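PDB 3QNK: putative lipoprotein from Bacteroides fragilis, which belongs to the SusD family and probably binds glycans at the outer membrane for uptake into the cell. Local coordinates for residues V303-T308 with S477-K482. Residues are numbered along the deposited sequence; the frame is centred on the assembly and turned at random.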
ATOM      1  N   VAL B 303     -32.561   2.700  35.749  1.00 52.84           N
ATOM      2  CA  VAL B 303     -31.281   2.966  36.386  1.00 51.82           C
ATOM      3  C   VAL B 303     -30.904   1.784  37.278  1.00 57.09           C
ATOM      4  O   VAL B 303     -31.722   1.307  38.072  1.00 58.94           O
ATOM      5  CB  VAL B 303     -31.290   4.301  37.153  1.00 56.83           C
ATOM      6  CG1 VAL B 303     -29.936   4.581  37.795  1.00 56.73           C
ATOM      7  CG2 VAL B 303     -31.686   5.468  36.239  1.00 56.89           C
ATOM      8  N   PHE B 304     -29.673   1.297  37.110  1.00 51.12           N
ATOM      9  CA  PHE B 304     -29.116   0.229  37.904  1.00 50.57           C
ATOM     10  C   PHE B 304     -27.993   0.717  38.778  1.00 60.50           C
ATOM     11  O   PHE B 304     -27.296   1.650  38.405  1.00 61.69           O
ATOM     12  CB  PHE B 304     -28.580  -0.876  37.026  1.00 50.48           C
ATOM     13  CG  PHE B 304     -29.576  -1.375  36.023  1.00 50.82           C
ATOM     14  CD1 PHE B 304     -30.453  -2.417  36.347  1.00 52.52           C
ATOM     15  CD2 PHE B 304     -29.632  -0.824  34.741  1.00 48.69           C
ATOM     16  CE1 PHE B 304     -31.365  -2.896  35.407  1.00 52.00           C
ATOM     17  CE2 PHE B 304     -30.520  -1.322  33.798  1.00 50.65           C
ATOM     18  CZ  PHE B 304     -31.375  -2.358  34.129  1.00 49.61           C
ATOM     19  N   ASP B 305     -27.809   0.074  39.942  1.00 59.72           N
ATOM     20  CA  ASP B 305     -26.713   0.348  40.856  1.00 60.90           C
ATOM     21  C   ASP B 305     -25.767  -0.819  40.774  1.00 64.62           C
ATOM     22  O   ASP B 305     -26.166  -1.959  41.017  1.00 63.05           O
ATOM     23  CB  ASP B 305     -27.207   0.571  42.289  1.00 64.95           C
ATOM     24  CG  ASP B 305     -26.139   1.097  43.231  1.00 81.40           C
ATOM     25  OD1 ASP B 305     -25.188   0.330  43.546  1.00 80.34           O
ATOM     26  OD2 ASP B 305     -26.259   2.274  43.669  1.00 90.89           O
ATOM     27  N   ILE B 306     -24.515  -0.536  40.416  1.00 62.61           N
ATOM     28  CA  ILE B 306     -23.435  -1.501  40.217  1.00 61.91           C
ATOM     29  C   ILE B 306     -23.273  -2.447  41.433  1.00 64.54           C
ATOM     30  O   ILE B 306     -22.793  -3.563  41.286  1.00 64.84           O
ATOM     31  CB  ILE B 306     -22.144  -0.688  39.904  1.00 65.68           C
ATOM     32  CG1 ILE B 306     -21.292  -1.386  38.881  1.00 67.02           C
ATOM     33  CG2 ILE B 306     -21.344  -0.217  41.141  1.00 65.15           C
ATOM     34  CD1 ILE B 306     -20.098  -0.535  38.401  1.00 86.18           C
ATOM     35  N   ASN B 307     -23.714  -2.001  42.615  1.00 60.96           N
ATOM     36  CA  ASN B 307     -23.608  -2.740  43.860  1.00 59.84           C
ATOM     37  C   ASN B 307     -24.901  -3.458  44.239  1.00 65.57           C
ATOM     38  O   ASN B 307     -24.798  -4.528  44.827  1.00 68.94           O
ATOM     39  CB  ASN B 307     -23.128  -1.829  44.993  1.00 51.92           C
ATOM     40  CG  ASN B 307     -21.706  -1.301  44.765  1.00 77.57           C
ATOM     41  OD1 ASN B 307     -21.436  -0.090  44.846  1.00 66.09           O
ATOM     42  ND2 ASN B 307     -20.753  -2.189  44.438  1.00 73.79           N
ATOM     43  N   THR B 308     -26.099  -2.929  43.913  1.00 61.47           N
ATOM     44  CA  THR B 308     -27.346  -3.638  44.257  1.00 61.82           C
ATOM     45  C   THR B 308     -27.489  -4.805  43.274  1.00 66.47           C
ATOM     46  O   THR B 308     -27.508  -5.965  43.700  1.00 66.76           O
ATOM     47  CB  THR B 308     -28.552  -2.730  44.377  1.00 69.16           C
ATOM     48  OG1 THR B 308     -28.977  -2.344  43.089  1.00 84.94           O
ATOM     49  CG2 THR B 308     -28.274  -1.511  45.234  1.00 67.33           C
ATOM     50  N   SER B 477     -23.948   8.267  37.720  1.00 56.86           N
ATOM     51  CA  SER B 477     -23.395   8.553  39.038  1.00 57.57           C
ATOM     52  C   SER B 477     -22.171   7.676  39.218  1.00 61.76           C
ATOM     53  O   SER B 477     -21.977   6.797  38.388  1.00 59.88           O
ATOM     54  CB  SER B 477     -24.443   8.311  40.127  1.00 60.27           C
ATOM     55  OG  SER B 477     -24.431   6.959  40.547  1.00 69.92           O
ATOM     56  N   PRO B 478     -21.352   7.819  40.289  1.00 61.70           N
ATOM     57  CA  PRO B 478     -20.199   6.910  40.460  1.00 60.95           C
ATOM     58  C   PRO B 478     -20.584   5.441  40.625  1.00 65.33           C
ATOM     59  O   PRO B 478     -19.733   4.571  40.459  1.00 63.84           O
ATOM     60  CB  PRO B 478     -19.549   7.404  41.760  1.00 62.86           C
ATOM     61  CG  PRO B 478     -19.973   8.765  41.895  1.00 68.78           C
ATOM     62  CD  PRO B 478     -21.381   8.819  41.375  1.00 64.49           C
ATOM     63  N   THR B 479     -21.857   5.169  40.948  1.00 63.26           N
ATOM     64  CA  THR B 479     -22.352   3.832  41.263  1.00 62.11           C
ATOM     65  C   THR B 479     -23.485   3.357  40.308  1.00 64.34           C
ATOM     66  O   THR B 479     -23.735   2.158  40.227  1.00 62.37           O
ATOM     67  CB  THR B 479     -22.797   3.864  42.745  1.00 69.54           C
ATOM     68  OG1 THR B 479     -23.052   2.554  43.219  1.00 79.64           O
ATOM     69  CG2 THR B 479     -24.000   4.765  42.997  1.00 66.89           C
ATOM     70  N   GLU B 480     -24.135   4.277  39.575  1.00 60.64           N
ATOM     71  CA  GLU B 480     -25.277   3.957  38.728  1.00 58.70           C
ATOM     72  C   GLU B 480     -25.072   4.224  37.271  1.00 61.07           C
ATOM     73  O   GLU B 480     -24.435   5.209  36.888  1.00 60.11           O
ATOM     74  CB  GLU B 480     -26.506   4.751  39.158  1.00 60.89           C
ATOM     75  CG  GLU B 480     -26.918   4.528  40.592  1.00 73.21           C
ATOM     76  CD  GLU B 480     -27.611   5.734  41.186  1.00 86.64           C
ATOM     77  OE1 GLU B 480     -27.000   6.826  41.178  1.00 69.06           O
ATOM     78  OE2 GLU B 480     -28.769   5.592  41.645  1.00 77.64           O
ATOM     79  N   PHE B 481     -25.766   3.400  36.456  1.00 56.42           N
ATOM     80  CA  PHE B 481     -25.735   3.401  35.004  1.00 53.43           C
ATOM     81  C   PHE B 481     -27.094   3.064  34.399  1.00 56.41           C
ATOM     82  O   PHE B 481     -27.972   2.525  35.075  1.00 55.05           O
ATOM     83  CB  PHE B 481     -24.680   2.392  34.503  1.00 52.69           C
ATOM     84  CG  PHE B 481     -25.023   0.947  34.752  1.00 51.99           C
ATOM     85  CD1 PHE B 481     -24.698   0.335  35.957  1.00 55.05           C
ATOM     86  CD2 PHE B 481     -25.674   0.195  33.783  1.00 51.38           C
ATOM     87  CE1 PHE B 481     -25.058  -1.002  36.205  1.00 55.01           C
ATOM     88  CE2 PHE B 481     -26.024  -1.140  34.026  1.00 53.50           C
ATOM     89  CZ  PHE B 481     -25.709  -1.732  35.230  1.00 52.31           C
ATOM     90  N   LYS B 482     -27.231   3.407  33.100  1.00 52.21           N
ATOM     91  CA  LYS B 482     -28.336   3.149  32.175  1.00 50.17           C
ATOM     92  C   LYS B 482     -27.765   2.311  31.015  1.00 52.94           C
ATOM     93  O   LYS B 482     -26.575   2.456  30.698  1.00 50.25           O
ATOM     94  CB  LYS B 482     -28.930   4.477  31.641  1.00 51.13           C
ATOM     95  CG  LYS B 482     -29.814   5.283  32.603  1.00 61.03           C
ATOM     96  CD  LYS B 482     -30.033   6.679  32.019  1.00 63.80           C
ATOM     97  CE  LYS B 482     -31.086   7.537  32.690  1.00 73.94           C
ATOM     98  NZ  LYS B 482     -31.977   8.202  31.690  1.00 69.29           N
TER
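Phe304 and Phe481 form a hydrogen-bonded antiparallel pair at the edge of a small three-stranded sheet, in which the short strand 304-305 lies along the start of strand 480-488, beyond whose other side runs strand 469-475. Phe304 N donates to Phe481 O at 2.9 Å, almost straight, and Phe481 N returns a bond to Phe304 O. Two residues on, Ile306 N donates to Thr479 O at 2.8 Å, extending the pairing past the end of the strand.

The two phenylalanines share a face of the sheet. Phe481 holds CG between its backbone N and carbonyl carbon (chi1 69°), which brings its ring beneath the base of Phe304: CB of Phe304 sits over the ring face, 3.8 Å from the centroid. The rings themselves are tilted by 25° and slid so far apart that they barely overlap. Large apolar side chains suit this face, where Phe481 is buried: Tyr295 meets Phe304 edge-to-face, and Phe475 and Val473 pack against Phe481.

On the other face stand Asp305 and Glu480, the non-hydrogen-bonded pair; Val303 CG1 touches Glu480 CB. With CG anti to the backbone N (chi1 -170°), Asp305 leans its carboxylate toward the following residues, and OD1 takes the N-H of Asn307 at 2.9 Å, an Asx turn. Thr479 OG1 lies 3.1 Å from Asp305 OD1 and 3.3 Å from Asp305 OD2, its single proton making only a weak hydrogen bond to one or the other. Ser477 OG donates to Glu480 OE1 at 2.6 Å and accepts from Thr479 N (an ST turn) and Glu480 N (an ST motif). Short polar side chains suit both turns because their oxygens reach N-H groups two or three residues on. Asp305 OD2 and Glu480 OE2 stand 4.6 Å apart, so any repulsion, if both are charged, is probably eased by each carboxylate's own donors, while the aromatic face adds apolar cohesion.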